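Local coordinates for protein diaminobutyrate-pyruvate transaminase and L-2,4-diaminobutyrate decarboxylase (Vibrio parahaemolyticus, PDB 2QMA) that probably acts as a pyridoxal-phosphate-dependent lyase through this C-terminal decarboxylase domain of a longer protein that also carries an aminotransferase domain, at residues Asp74-Pro79 with Ile84-Glu89; Ile96-Pro101 with His106-Pro111; Gly267-Gly272 with Ala467-Ile472. All blocks are in the same frame, centred on the assembly; numbering follows the deposited sequence.

In the fold
The three contacts follow one another along the chain without overlap. Contact 1 lies at the surface, about 32 Å from the centre of the chain, and contact 2 nearer the middle, at about 12 Å. Their centres are 26 Å apart, and both meet the second subunit. Contact 3 joins the large domain to the small C-terminal sheet and is 39 Å from contact 1, centre to centre. Contacts 2 and 3 touch, through Leu107 CD2 and Thr471 CG2 at 3.6 Å. Both lie close to Lys325, the predicted cofactor lysine, which carries no cofactor here: the side chain of Thr109 is about 6 Å from that of Lys325, and that of Thr269 about 7 Å.

Contact 1. Residues Asp74-Pro79 with Ile84-Glu89; sequences DNKNAP and IDDVAE
Lys76 and Asp86 form a salt bridge, and this single ion pair carries the contact. The ammonium NZ of Lys76 donates a hydrogen bond to OD2 of Asp86 over 3.0 Å. The nitrogen meets that oxygen on its anti side, 21° out of the carboxylate plane. CE of Lys76 follows behind and lies 3.6 Å from Asp86 OD2. The two side chains come from opposite directions. Lys76 makes the longer reach. Its CG is anti to the backbone N (chi1 -172°), and the chain stays extended from there to NZ, so the charge is carried well away from the loop. The carboxylate of Asp86 reaches out from the side of the helix to meet it.

Here a loop leads into a helix at the dimer interface. Residues 74-79 follow helix 61-69, and Pro79 takes the N-cap position of helix 80-92. The salt bridge therefore ties the incoming loop to the second turn of the helix that it starts. Within that helix, Ala88 N bonds to Ile84 O at 2.9 Å. Ile84 packs on helix 32-51, on a different side of helix 80-92 from Asp86.

Gln385 of the second subunit gives Lys76 NZ a further acceptor, its OE1, which probably helps to fix the ammonium group. Also on the second subunit, Asn386 donates to Ala78 O, while Lys152 and Trp148 both bind Asp74 OD1, by a salt bridge and a hydrogen bond respectively.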
ATOM      1  N   ASP A  74      23.573  -4.136  11.542  1.00 20.26           N
ATOM      2  CA  ASP A  74      24.488  -5.077  10.906  1.00 20.83           C
ATOM      3  C   ASP A  74      25.020  -6.111  11.894  1.00 21.48           C
ATOM      4  O   ASP A  74      24.945  -7.304  11.630  1.00 20.58           O
ATOM      5  CB  ASP A  74      25.672  -4.347  10.265  1.00 21.70           C
ATOM      6  CG  ASP A  74      25.286  -3.583   9.034  1.00 22.83           C
ATOM      7  OD1 ASP A  74      24.892  -4.218   8.045  1.00 24.09           O
ATOM      8  OD2 ASP A  74      25.410  -2.349   9.036  1.00 23.85           O
ATOM      9  N   ASN A  75      25.525  -5.631  13.033  1.00 21.52           N
ATOM     10  CA  ASN A  75      26.264  -6.451  13.995  1.00 22.90           C
ATOM     11  C   ASN A  75      25.602  -6.512  15.359  1.00 22.92           C
ATOM     12  O   ASN A  75      26.200  -6.993  16.341  1.00 23.21           O
ATOM     13  CB  ASN A  75      27.679  -5.911  14.156  1.00 23.18           C
ATOM     14  CG  ASN A  75      28.421  -5.895  12.857  1.00 24.94           C
ATOM     15  OD1 ASN A  75      28.552  -6.921  12.185  1.00 24.53           O
ATOM     16  ND2 ASN A  75      28.892  -4.721  12.474  1.00 26.83           N
ATOM     17  N   LYS A  76      24.363  -6.032  15.427  1.00 22.47           N
ATOM     18  CA  LYS A  76      23.594  -6.092  16.671  1.00 21.80           C
ATOM     19  C   LYS A  76      23.142  -7.524  16.904  1.00 21.70           C
ATOM     20  O   LYS A  76      23.564  -8.136  17.877  1.00 20.94           O
ATOM     21  CB  LYS A  76      22.409  -5.132  16.635  1.00 22.53           C
ATOM     22  CG  LYS A  76      21.686  -5.014  17.958  1.00 23.48           C
ATOM     23  CD  LYS A  76      20.838  -3.758  17.934  1.00 23.88           C
ATOM     24  CE  LYS A  76      20.059  -3.617  19.221  1.00 24.68           C
ATOM     25  NZ  LYS A  76      19.379  -2.280  19.254  1.00 26.35           N
ATOM     26  N   ASN A  77      22.323  -8.059  15.984  1.00 21.78           N
ATOM     27  CA  ASN A  77      21.819  -9.448  16.033  1.00 21.79           C
ATOM     28  C   ASN A  77      21.323  -9.875  17.419  1.00 22.19           C
ATOM     29  O   ASN A  77      21.717 -10.934  17.934  1.00 21.92           O
ATOM     30  CB  ASN A  77      22.880 -10.416  15.470  1.00 22.10           C
ATOM     31  CG  ASN A  77      23.391  -9.975  14.105  1.00 22.83           C
ATOM     32  OD1 ASN A  77      22.634  -9.392  13.330  1.00 25.92           O
ATOM     33  ND2 ASN A  77      24.682 -10.220  13.817  1.00 20.79           N
ATOM     34  N   ALA A  78      20.472  -9.028  18.010  1.00 21.71           N
ATOM     35  CA  ALA A  78      19.965  -9.215  19.372  1.00 21.69           C
ATOM     36  C   ALA A  78      18.687 -10.067  19.419  1.00 21.12           C
ATOM     37  O   ALA A  78      17.981 -10.183  18.406  1.00 21.00           O
ATOM     38  CB  ALA A  78      19.725  -7.830  20.049  1.00 21.59           C
ATOM     39  N   PRO A  79      18.376 -10.653  20.603  1.00 20.74           N
ATOM     40  CA  PRO A  79      17.132 -11.409  20.725  1.00 19.50           C
ATOM     41  C   PRO A  79      15.939 -10.503  20.471  1.00 18.45           C
ATOM     42  O   PRO A  79      15.969  -9.301  20.798  1.00 17.23           O
ATOM     43  CB  PRO A  79      17.124 -11.899  22.182  1.00 19.77           C
ATOM     44  CG  PRO A  79      18.232 -11.168  22.883  1.00 21.28           C
ATOM     45  CD  PRO A  79      19.167 -10.635  21.855  1.00 20.25           C
ATOM     46  N   ILE A  84      12.400  -5.458  20.464  1.00 17.96           N
ATOM     47  CA  ILE A  84      11.068  -4.942  20.742  1.00 17.74           C
ATOM     48  C   ILE A  84      11.139  -3.898  21.864  1.00 18.17           C
ATOM     49  O   ILE A  84      10.496  -2.867  21.779  1.00 17.77           O
ATOM     50  CB  ILE A  84      10.069  -6.070  21.122  1.00 18.25           C
ATOM     51  CG1 ILE A  84       9.677  -6.870  19.867  1.00 16.88           C
ATOM     52  CG2 ILE A  84       8.815  -5.506  21.762  1.00 16.25           C
ATOM     53  CD1 ILE A  84       9.114  -8.258  20.186  1.00 20.89           C
ATOM     54  N   ASP A  85      11.922  -4.177  22.913  1.00 18.58           N
ATOM     55  CA  ASP A  85      12.050  -3.261  24.060  1.00 18.70           C
ATOM     56  C   ASP A  85      12.663  -1.955  23.594  1.00 18.22           C
ATOM     57  O   ASP A  85      12.200  -0.880  23.955  1.00 17.92           O
ATOM     58  CB  ASP A  85      13.001  -3.837  25.122  1.00 18.71           C
ATOM     59  CG  ASP A  85      12.384  -4.930  25.956  1.00 22.36           C
ATOM     60  OD1 ASP A  85      11.142  -5.123  25.951  1.00 24.64           O
ATOM     61  OD2 ASP A  85      13.190  -5.607  26.648  1.00 24.77           O
ATOM     62  N   ASP A  86      13.720  -2.079  22.794  1.00 18.65           N
ATOM     63  CA  ASP A  86      14.459  -0.961  22.230  1.00 19.14           C
ATOM     64  C   ASP A  86      13.592  -0.081  21.338  1.00 19.58           C
ATOM     65  O   ASP A  86      13.700   1.129  21.400  1.00 19.29           O
ATOM     66  CB  ASP A  86      15.650  -1.465  21.402  1.00 19.07           C
ATOM     67  CG  ASP A  86      16.770  -2.016  22.272  1.00 20.80           C
ATOM     68  OD1 ASP A  86      16.648  -1.926  23.500  1.00 22.60           O
ATOM     69  OD2 ASP A  86      17.755  -2.563  21.743  1.00 23.94           O
ATOM     70  N   VAL A  87      12.774  -0.690  20.493  1.00 19.73           N
ATOM     71  CA  VAL A  87      11.873   0.101  19.624  1.00 20.36           C
ATOM     72  C   VAL A  87      10.764   0.743  20.424  1.00 19.42           C
ATOM     73  O   VAL A  87      10.413   1.880  20.171  1.00 18.47           O
ATOM     74  CB  VAL A  87      11.295  -0.678  18.427  1.00 20.41           C
ATOM     75  CG1 VAL A  87      12.399  -1.025  17.443  1.00 25.23           C
ATOM     76  CG2 VAL A  87      10.601  -1.918  18.863  1.00 22.98           C
ATOM     77  N   ALA A  88      10.231   0.042  21.422  1.00 19.60           N
ATOM     78  CA  ALA A  88       9.228   0.674  22.279  1.00 21.13           C
ATOM     79  C   ALA A  88       9.832   1.940  22.895  1.00 21.34           C
ATOM     80  O   ALA A  88       9.226   3.005  22.890  1.00 22.09           O
ATOM     81  CB  ALA A  88       8.732  -0.291  23.364  1.00 20.77           C
ATOM     82  N   GLU A  89      11.056   1.815  23.375  1.00 21.60           N
ATOM     83  CA  GLU A  89      11.726   2.894  24.074  1.00 21.81           C
ATOM     84  C   GLU A  89      12.069   4.088  23.206  1.00 21.16           C
ATOM     85  O   GLU A  89      11.879   5.222  23.619  1.00 22.13           O
ATOM     86  CB  GLU A  89      12.987   2.382  24.777  1.00 21.51           C
ATOM     87  CG  GLU A  89      13.729   3.484  25.557  1.00 24.00           C
ATOM     88  CD  GLU A  89      13.021   3.944  26.836  1.00 24.67           C
ATOM     89  OE1 GLU A  89      12.080   3.274  27.334  1.00 23.13           O
ATOM     90  OE2 GLU A  89      13.431   5.002  27.362  1.00 28.57           O
TER

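Contact 2. Residues Ile96-Pro101 with His106-Pro111; sequences IFTQHP and HLHTPP
Thr98 turns its OG1 between its own backbone N and carbonyl carbon (chi1 64°), and this sends its methyl CG2 toward His108. His108 has CG anti to its backbone N (chi1 179°), which brings the imidazole under that methyl. Thr98 CG2 sits over one face of the ring, 3.4 Å from the His108 ring centroid and 17° off the normal. This is a CH-pi contact. The methyl is shifted toward the rim, and its nearest ring atom is His108 CE1, at 3.2 Å from Thr98 CG2. The two side chains cross at about a right angle.

The other branch of Thr98 faces the prolines. Thr98 OG1 lies 3.3 Å from CA of Pro110 and 3.6 Å from CD of Pro111. NE2 of Gln99 comes to 3.5 Å from CD of Pro111. That amide nitrogen donates to Ala124 O of the second subunit. His108 NE2 bonds to Asn126 O of the second subunit, which probably helps to fix the rotation of the ring.

Thr98 and Gln99 are the middle residues of a type I beta turn from Phe97 to His100. The turn packs on the chain that leads into helix 113-125. Thr109 OG1 on that chain bonds to Lys325 O, so this buried loop pair lies where the dimer interface borders the predicted pyridoxal phosphate site.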
ATOM      1  N   ILE A  96       3.886  10.151  17.265  1.00 18.05           N
ATOM      2  CA  ILE A  96       2.785  11.090  17.392  1.00 17.37           C
ATOM      3  C   ILE A  96       1.564  10.270  17.826  1.00 18.05           C
ATOM      4  O   ILE A  96       1.116   9.373  17.084  1.00 17.45           O
ATOM      5  CB  ILE A  96       2.510  11.817  16.000  1.00 18.16           C
ATOM      6  CG1 ILE A  96       3.726  12.644  15.495  1.00 17.26           C
ATOM      7  CG2 ILE A  96       1.185  12.612  16.066  1.00 18.90           C
ATOM      8  CD1 ILE A  96       4.027  13.981  16.307  1.00 16.98           C
ATOM      9  N   PHE A  97       1.022  10.565  19.016  1.00 17.19           N
ATOM     10  CA  PHE A  97      -0.097   9.799  19.543  1.00 16.49           C
ATOM     11  C   PHE A  97      -1.475  10.342  19.173  1.00 17.53           C
ATOM     12  O   PHE A  97      -1.995  11.280  19.813  1.00 15.97           O
ATOM     13  CB  PHE A  97       0.072   9.575  21.048  1.00 16.92           C
ATOM     14  CG  PHE A  97       1.199   8.640  21.355  1.00 16.11           C
ATOM     15  CD1 PHE A  97       0.963   7.265  21.449  1.00 18.55           C
ATOM     16  CD2 PHE A  97       2.496   9.120  21.498  1.00 14.58           C
ATOM     17  CE1 PHE A  97       2.008   6.372  21.699  1.00 15.48           C
ATOM     18  CE2 PHE A  97       3.543   8.228  21.740  1.00 16.09           C
ATOM     19  CZ  PHE A  97       3.272   6.841  21.821  1.00 15.95           C
ATOM     20  N   THR A  98      -2.051   9.733  18.134  1.00 16.48           N
ATOM     21  CA  THR A  98      -3.392  10.116  17.666  1.00 16.74           C
ATOM     22  C   THR A  98      -4.432   9.858  18.735  1.00 16.30           C
ATOM     23  O   THR A  98      -5.539  10.425  18.678  1.00 16.24           O
ATOM     24  CB  THR A  98      -3.832   9.312  16.419  1.00 17.58           C
ATOM     25  OG1 THR A  98      -3.940   7.914  16.759  1.00 16.34           O
ATOM     26  CG2 THR A  98      -2.889   9.546  15.251  1.00 18.21           C
ATOM     27  N   GLN A  99      -4.063   9.023  19.722  1.00 16.70           N
ATOM     28  CA  GLN A  99      -4.984   8.661  20.808  1.00 17.14           C
ATOM     29  C   GLN A  99      -5.070   9.743  21.861  1.00 17.34           C
ATOM     30  O   GLN A  99      -5.951   9.691  22.717  1.00 17.24           O
ATOM     31  CB  GLN A  99      -4.584   7.343  21.481  1.00 17.49           C
ATOM     32  CG  GLN A  99      -4.730   6.119  20.594  1.00 19.21           C
ATOM     33  CD  GLN A  99      -3.463   5.790  19.772  1.00 15.87           C
ATOM     34  OE1 GLN A  99      -2.440   6.513  19.789  1.00 13.79           O
ATOM     35  NE2 GLN A  99      -3.532   4.666  19.070  1.00 18.91           N
ATOM     36  N   HIS A 100      -4.135  10.688  21.834  1.00 16.65           N
ATOM     37  CA  HIS A 100      -4.172  11.782  22.782  1.00 16.99           C
ATOM     38  C   HIS A 100      -5.115  12.890  22.267  1.00 16.11           C
ATOM     39  O   HIS A 100      -5.034  13.262  21.070  1.00 16.75           O
ATOM     40  CB  HIS A 100      -2.766  12.351  23.045  1.00 17.34           C
ATOM     41  CG  HIS A 100      -2.734  13.258  24.248  1.00 18.04           C
ATOM     42  ND1 HIS A 100      -3.148  14.577  24.201  1.00 15.90           N
ATOM     43  CD2 HIS A 100      -2.410  13.011  25.541  1.00 18.01           C
ATOM     44  CE1 HIS A 100      -3.073  15.098  25.417  1.00 16.25           C
ATOM     45  NE2 HIS A 100      -2.598  14.178  26.239  1.00 15.48           N
ATOM     46  N   PRO A 101      -5.982  13.433  23.142  1.00 15.58           N
ATOM     47  CA  PRO A 101      -6.953  14.440  22.701  1.00 15.18           C
ATOM     48  C   PRO A 101      -6.349  15.653  22.007  1.00 14.28           C
ATOM     49  O   PRO A 101      -7.032  16.295  21.244  1.00 13.36           O
ATOM     50  CB  PRO A 101      -7.620  14.918  24.005  1.00 15.32           C
ATOM     51  CG  PRO A 101      -7.186  13.944  25.068  1.00 17.43           C
ATOM     52  CD  PRO A 101      -6.099  13.108  24.590  1.00 15.37           C
ATOM     53  N   HIS A 106      -4.941  16.770  11.527  1.00 16.43           N
ATOM     54  CA  HIS A 106      -5.044  16.252  10.146  1.00 17.62           C
ATOM     55  C   HIS A 106      -6.004  15.087  10.053  1.00 18.16           C
ATOM     56  O   HIS A 106      -6.533  14.606  11.072  1.00 17.54           O
ATOM     57  CB  HIS A 106      -3.660  15.731   9.693  1.00 17.28           C
ATOM     58  CG  HIS A 106      -2.543  16.709   9.899  1.00 18.69           C
ATOM     59  ND1 HIS A 106      -2.545  17.969   9.340  1.00 17.99           N
ATOM     60  CD2 HIS A 106      -1.375  16.598  10.570  1.00 19.52           C
ATOM     61  CE1 HIS A 106      -1.436  18.601   9.676  1.00 20.92           C
ATOM     62  NE2 HIS A 106      -0.715  17.797  10.434  1.00 20.00           N
ATOM     63  N   LEU A 107      -6.209  14.597   8.829  1.00 18.14           N
ATOM     64  CA  LEU A 107      -7.027  13.402   8.637  1.00 19.75           C
ATOM     65  C   LEU A 107      -6.186  12.174   8.938  1.00 20.93           C
ATOM     66  O   LEU A 107      -5.891  11.360   8.057  1.00 22.12           O
ATOM     67  CB  LEU A 107      -7.617  13.383   7.221  1.00 20.11           C
ATOM     68  CG  LEU A 107      -8.702  14.447   7.007  1.00 19.10           C
ATOM     69  CD1 LEU A 107      -9.067  14.592   5.513  1.00 21.95           C
ATOM     70  CD2 LEU A 107      -9.991  14.155   7.808  1.00 20.45           C
ATOM     71  N   HIS A 108      -5.811  12.069  10.205  1.00 21.03           N
ATOM     72  CA  HIS A 108      -4.899  11.063  10.715  1.00 20.99           C
ATOM     73  C   HIS A 108      -5.618  10.483  11.935  1.00 21.04           C
ATOM     74  O   HIS A 108      -5.686  11.115  12.978  1.00 20.25           O
ATOM     75  CB  HIS A 108      -3.577  11.704  11.112  1.00 21.63           C
ATOM     76  CG  HIS A 108      -2.570  10.736  11.666  1.00 22.07           C
ATOM     77  ND1 HIS A 108      -1.562  11.122  12.525  1.00 24.13           N
ATOM     78  CD2 HIS A 108      -2.428   9.399  11.494  1.00 20.38           C
ATOM     79  CE1 HIS A 108      -0.831  10.065  12.842  1.00 23.80           C
ATOM     80  NE2 HIS A 108      -1.337   9.010  12.225  1.00 23.86           N
ATOM     81  N   THR A 109      -6.152   9.270  11.765  1.00 20.39           N
ATOM     82  CA  THR A 109      -7.205   8.739  12.607  1.00 20.36           C
ATOM     83  C   THR A 109      -6.705   7.901  13.789  1.00 20.06           C
ATOM     84  O   THR A 109      -5.739   7.105  13.655  1.00 20.86           O
ATOM     85  CB  THR A 109      -8.258   7.969  11.701  1.00 19.86           C
ATOM     86  OG1 THR A 109      -9.553   8.008  12.297  1.00 20.14           O
ATOM     87  CG2 THR A 109      -7.843   6.535  11.382  1.00 18.43           C
ATOM     88  N   PRO A 110      -7.331   8.088  14.963  1.00 20.00           N
ATOM     89  CA  PRO A 110      -7.038   7.147  16.045  1.00 19.27           C
ATOM     90  C   PRO A 110      -7.699   5.793  15.668  1.00 18.62           C
ATOM     91  O   PRO A 110      -8.886   5.750  15.290  1.00 19.51           O
ATOM     92  CB  PRO A 110      -7.668   7.813  17.284  1.00 19.17           C
ATOM     93  CG  PRO A 110      -8.831   8.647  16.731  1.00 20.20           C
ATOM     94  CD  PRO A 110      -8.334   9.109  15.349  1.00 20.04           C
ATOM     95  N   PRO A 111      -6.910   4.709  15.684  1.00 18.06           N
ATOM     96  CA  PRO A 111      -7.352   3.397  15.171  1.00 17.48           C
ATOM     97  C   PRO A 111      -8.403   2.684  16.035  1.00 17.94           C
ATOM     98  O   PRO A 111      -8.284   2.612  17.249  1.00 17.74           O
ATOM     99  CB  PRO A 111      -6.052   2.579  15.096  1.00 17.01           C
ATOM    100  CG  PRO A 111      -5.167   3.212  16.108  1.00 18.62           C
ATOM    101  CD  PRO A 111      -5.514   4.685  16.153  1.00 16.70           C
TER

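Contact 3. Residues Gly267-Gly272 with Ala467-Ile472; sequences GTTDHG and ALKFTI
The backbones of 267-272 and 467-472 stay apart, with Asp270 and Lys469 nearest at 7.6 Å between CA atoms, and a loop with helical backbone angles at Thr269-His271 faces a beta strand.

The long side chain of Lys469 spans the distance. CG leaves anti to the backbone N, and the chain bends at chi3 (70°), which turns the ammonium group toward the loop. Lys469 NZ makes a salt bridge with OD1 of Asp270 at 2.7 Å, meeting that oxygen nearly along its C-O axis. The two side chains cross at about a right angle. A weak hydrogen bond of 3.4 Å runs from Lys469 NZ to the backbone O of Thr269.

One water completes the link. It accepts from Lys469 NZ at 3.1 Å and donates to Thr269 O at 2.6 Å. It also donates to Thr471 OG1 at 2.8 Å, so it joins two side chains, two residues apart on the strand, to one loop carbonyl. Lys469 NZ is held by a carboxylate and a water, with the carbonyl as a weak third partner.

Second-shell bonds probably help to position these groups. Asp270 OD2 bonds to Thr460 OG1, and Asp270 O receives a bond from Thr426 OG1. Thr471 OG1 also bonds to Ala105 O.

Strand 465-471 belongs to the four-stranded antiparallel sheet of the small C-terminal domain. The loop follows strand 258-265 of the mixed seven-stranded sheet at the core of the large domain, as in fold-type I pyridoxal phosphate enzymes. The salt bridge and water join these two domains beside the predicted cofactor site.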
ATOM      1  N   GLY A 267     -16.001  16.345   1.102  1.00 14.53           N
ATOM      2  CA  GLY A 267     -15.202  16.625   2.299  1.00 16.07           C
ATOM      3  C   GLY A 267     -13.821  17.166   1.917  1.00 16.09           C
ATOM      4  O   GLY A 267     -12.868  16.403   1.855  1.00 17.06           O
ATOM      5  N   THR A 268     -13.709  18.475   1.661  1.00 16.71           N
ATOM      6  CA  THR A 268     -12.406  19.089   1.341  1.00 18.23           C
ATOM      7  C   THR A 268     -11.481  19.043   2.592  1.00 19.17           C
ATOM      8  O   THR A 268     -11.979  18.868   3.732  1.00 17.96           O
ATOM      9  CB  THR A 268     -12.590  20.554   0.897  1.00 18.59           C
ATOM     10  OG1 THR A 268     -13.134  21.332   1.978  1.00 20.34           O
ATOM     11  CG2 THR A 268     -13.526  20.649  -0.327  1.00 19.45           C
ATOM     12  N   THR A 269     -10.159  19.168   2.380  1.00 19.22           N
ATOM     13  CA  THR A 269      -9.181  18.894   3.463  1.00 19.61           C
ATOM     14  C   THR A 269      -9.283  19.901   4.609  1.00 20.04           C
ATOM     15  O   THR A 269      -9.272  19.498   5.779  1.00 20.00           O
ATOM     16  CB  THR A 269      -7.710  18.778   2.929  1.00 19.96           C
ATOM     17  OG1 THR A 269      -7.631  17.680   2.023  1.00 20.22           O
ATOM     18  CG2 THR A 269      -6.690  18.547   4.080  1.00 19.80           C
ATOM     19  N   ASP A 270      -9.422  21.188   4.276  1.00 18.86           N
ATOM     20  CA  ASP A 270      -9.477  22.245   5.278  1.00 18.76           C
ATOM     21  C   ASP A 270     -10.874  22.574   5.817  1.00 18.35           C
ATOM     22  O   ASP A 270     -11.053  22.674   7.055  1.00 18.04           O
ATOM     23  CB  ASP A 270      -8.793  23.520   4.762  1.00 18.98           C
ATOM     24  CG  ASP A 270      -7.275  23.345   4.566  1.00 20.79           C
ATOM     25  OD1 ASP A 270      -6.615  22.525   5.283  1.00 16.69           O
ATOM     26  OD2 ASP A 270      -6.729  24.041   3.679  1.00 23.23           O
ATOM     27  N   HIS A 271     -11.840  22.759   4.907  1.00 16.33           N
ATOM     28  CA  HIS A 271     -13.202  23.130   5.275  1.00 16.88           C
ATOM     29  C   HIS A 271     -14.107  21.951   5.606  1.00 16.08           C
ATOM     30  O   HIS A 271     -15.075  22.091   6.357  1.00 15.90           O
ATOM     31  CB  HIS A 271     -13.847  24.012   4.178  1.00 17.25           C
ATOM     32  CG  HIS A 271     -13.224  25.376   4.082  1.00 18.41           C
ATOM     33  ND1 HIS A 271     -13.764  26.489   4.696  1.00 22.00           N
ATOM     34  CD2 HIS A 271     -12.097  25.798   3.473  1.00 18.01           C
ATOM     35  CE1 HIS A 271     -12.997  27.537   4.468  1.00 17.79           C
ATOM     36  NE2 HIS A 271     -11.980  27.148   3.728  1.00 22.09           N
ATOM     37  N   GLY A 272     -13.843  20.787   5.024  1.00 15.77           N
ATOM     38  CA  GLY A 272     -14.828  19.712   5.121  1.00 14.72           C
ATOM     39  C   GLY A 272     -16.062  19.955   4.261  1.00 14.80           C
ATOM     40  O   GLY A 272     -17.079  19.331   4.460  1.00 14.34           O
ATOM     41  N   ALA A 467      -4.341  30.408   9.350  1.00 25.68           N
ATOM     42  CA  ALA A 467      -5.360  29.858  10.229  1.00 25.02           C
ATOM     43  C   ALA A 467      -4.776  28.627  10.888  1.00 23.81           C
ATOM     44  O   ALA A 467      -4.023  27.881  10.265  1.00 23.71           O
ATOM     45  CB  ALA A 467      -6.600  29.481   9.446  1.00 25.47           C
ATOM     46  N   LEU A 468      -5.112  28.452  12.163  1.00 22.96           N
ATOM     47  CA  LEU A 468      -4.975  27.157  12.829  1.00 22.30           C
ATOM     48  C   LEU A 468      -6.170  26.283  12.496  1.00 21.36           C
ATOM     49  O   LEU A 468      -7.236  26.787  12.210  1.00 22.28           O
ATOM     50  CB  LEU A 468      -4.919  27.350  14.337  1.00 21.49           C
ATOM     51  CG  LEU A 468      -3.760  28.261  14.792  1.00 22.70           C
ATOM     52  CD1 LEU A 468      -4.008  28.604  16.234  1.00 19.72           C
ATOM     53  CD2 LEU A 468      -2.419  27.561  14.602  1.00 20.41           C
ATOM     54  N   LYS A 469      -5.963  24.972  12.564  1.00 21.64           N
ATOM     55  CA  LYS A 469      -6.985  23.986  12.258  1.00 20.41           C
ATOM     56  C   LYS A 469      -7.054  22.835  13.260  1.00 19.41           C
ATOM     57  O   LYS A 469      -6.026  22.243  13.639  1.00 19.51           O
ATOM     58  CB  LYS A 469      -6.788  23.410  10.835  1.00 21.76           C
ATOM     59  CG  LYS A 469      -7.727  22.254  10.504  1.00 19.88           C
ATOM     60  CD  LYS A 469      -7.653  21.865   8.990  1.00 20.22           C
ATOM     61  CE  LYS A 469      -6.326  21.191   8.634  1.00 17.81           C
ATOM     62  NZ  LYS A 469      -6.392  20.689   7.193  1.00 19.55           N
ATOM     63  N   PHE A 470      -8.282  22.532  13.660  1.00 18.07           N
ATOM     64  CA  PHE A 470      -8.646  21.304  14.333  1.00 17.98           C
ATOM     65  C   PHE A 470      -9.318  20.441  13.246  1.00 17.94           C
ATOM     66  O   PHE A 470     -10.263  20.895  12.566  1.00 18.24           O
ATOM     67  CB  PHE A 470      -9.727  21.518  15.424  1.00 17.68           C
ATOM     68  CG  PHE A 470      -9.322  22.346  16.636  1.00 17.64           C
ATOM     69  CD1 PHE A 470      -7.991  22.569  17.001  1.00 19.86           C
ATOM     70  CD2 PHE A 470     -10.330  22.833  17.476  1.00 17.07           C
ATOM     71  CE1 PHE A 470      -7.682  23.324  18.196  1.00 16.98           C
ATOM     72  CE2 PHE A 470     -10.033  23.557  18.650  1.00 18.31           C
ATOM     73  CZ  PHE A 470      -8.711  23.818  18.993  1.00 17.20           C
ATOM     74  N   THR A 471      -8.867  19.199  13.138  1.00 17.31           N
ATOM     75  CA  THR A 471      -9.595  18.135  12.464  1.00 18.99           C
ATOM     76  C   THR A 471     -10.107  17.172  13.527  1.00 17.46           C
ATOM     77  O   THR A 471      -9.346  16.334  14.073  1.00 18.63           O
ATOM     78  CB  THR A 471      -8.695  17.445  11.426  1.00 18.68           C
ATOM     79  OG1 THR A 471      -8.253  18.446  10.503  1.00 19.49           O
ATOM     80  CG2 THR A 471      -9.487  16.376  10.636  1.00 20.78           C
ATOM     81  N   ILE A 472     -11.365  17.357  13.908  1.00 18.53           N
ATOM     82  CA  ILE A 472     -11.941  16.552  14.986  1.00 17.85           C
ATOM     83  C   ILE A 472     -12.343  15.155  14.495  1.00 18.08           C
ATOM     84  O   ILE A 472     -13.245  14.995  13.651  1.00 19.56           O
ATOM     85  CB  ILE A 472     -13.150  17.238  15.662  1.00 17.81           C
ATOM     86  CG1 ILE A 472     -12.814  18.693  16.036  1.00 17.48           C
ATOM     87  CG2 ILE A 472     -13.596  16.401  16.904  1.00 15.75           C
ATOM     88  CD1 ILE A 472     -14.068  19.604  16.267  1.00 18.73           C
TER
HETATM   89  O   HOH W   1      -8.133  18.225   7.722  1.00 27.19           O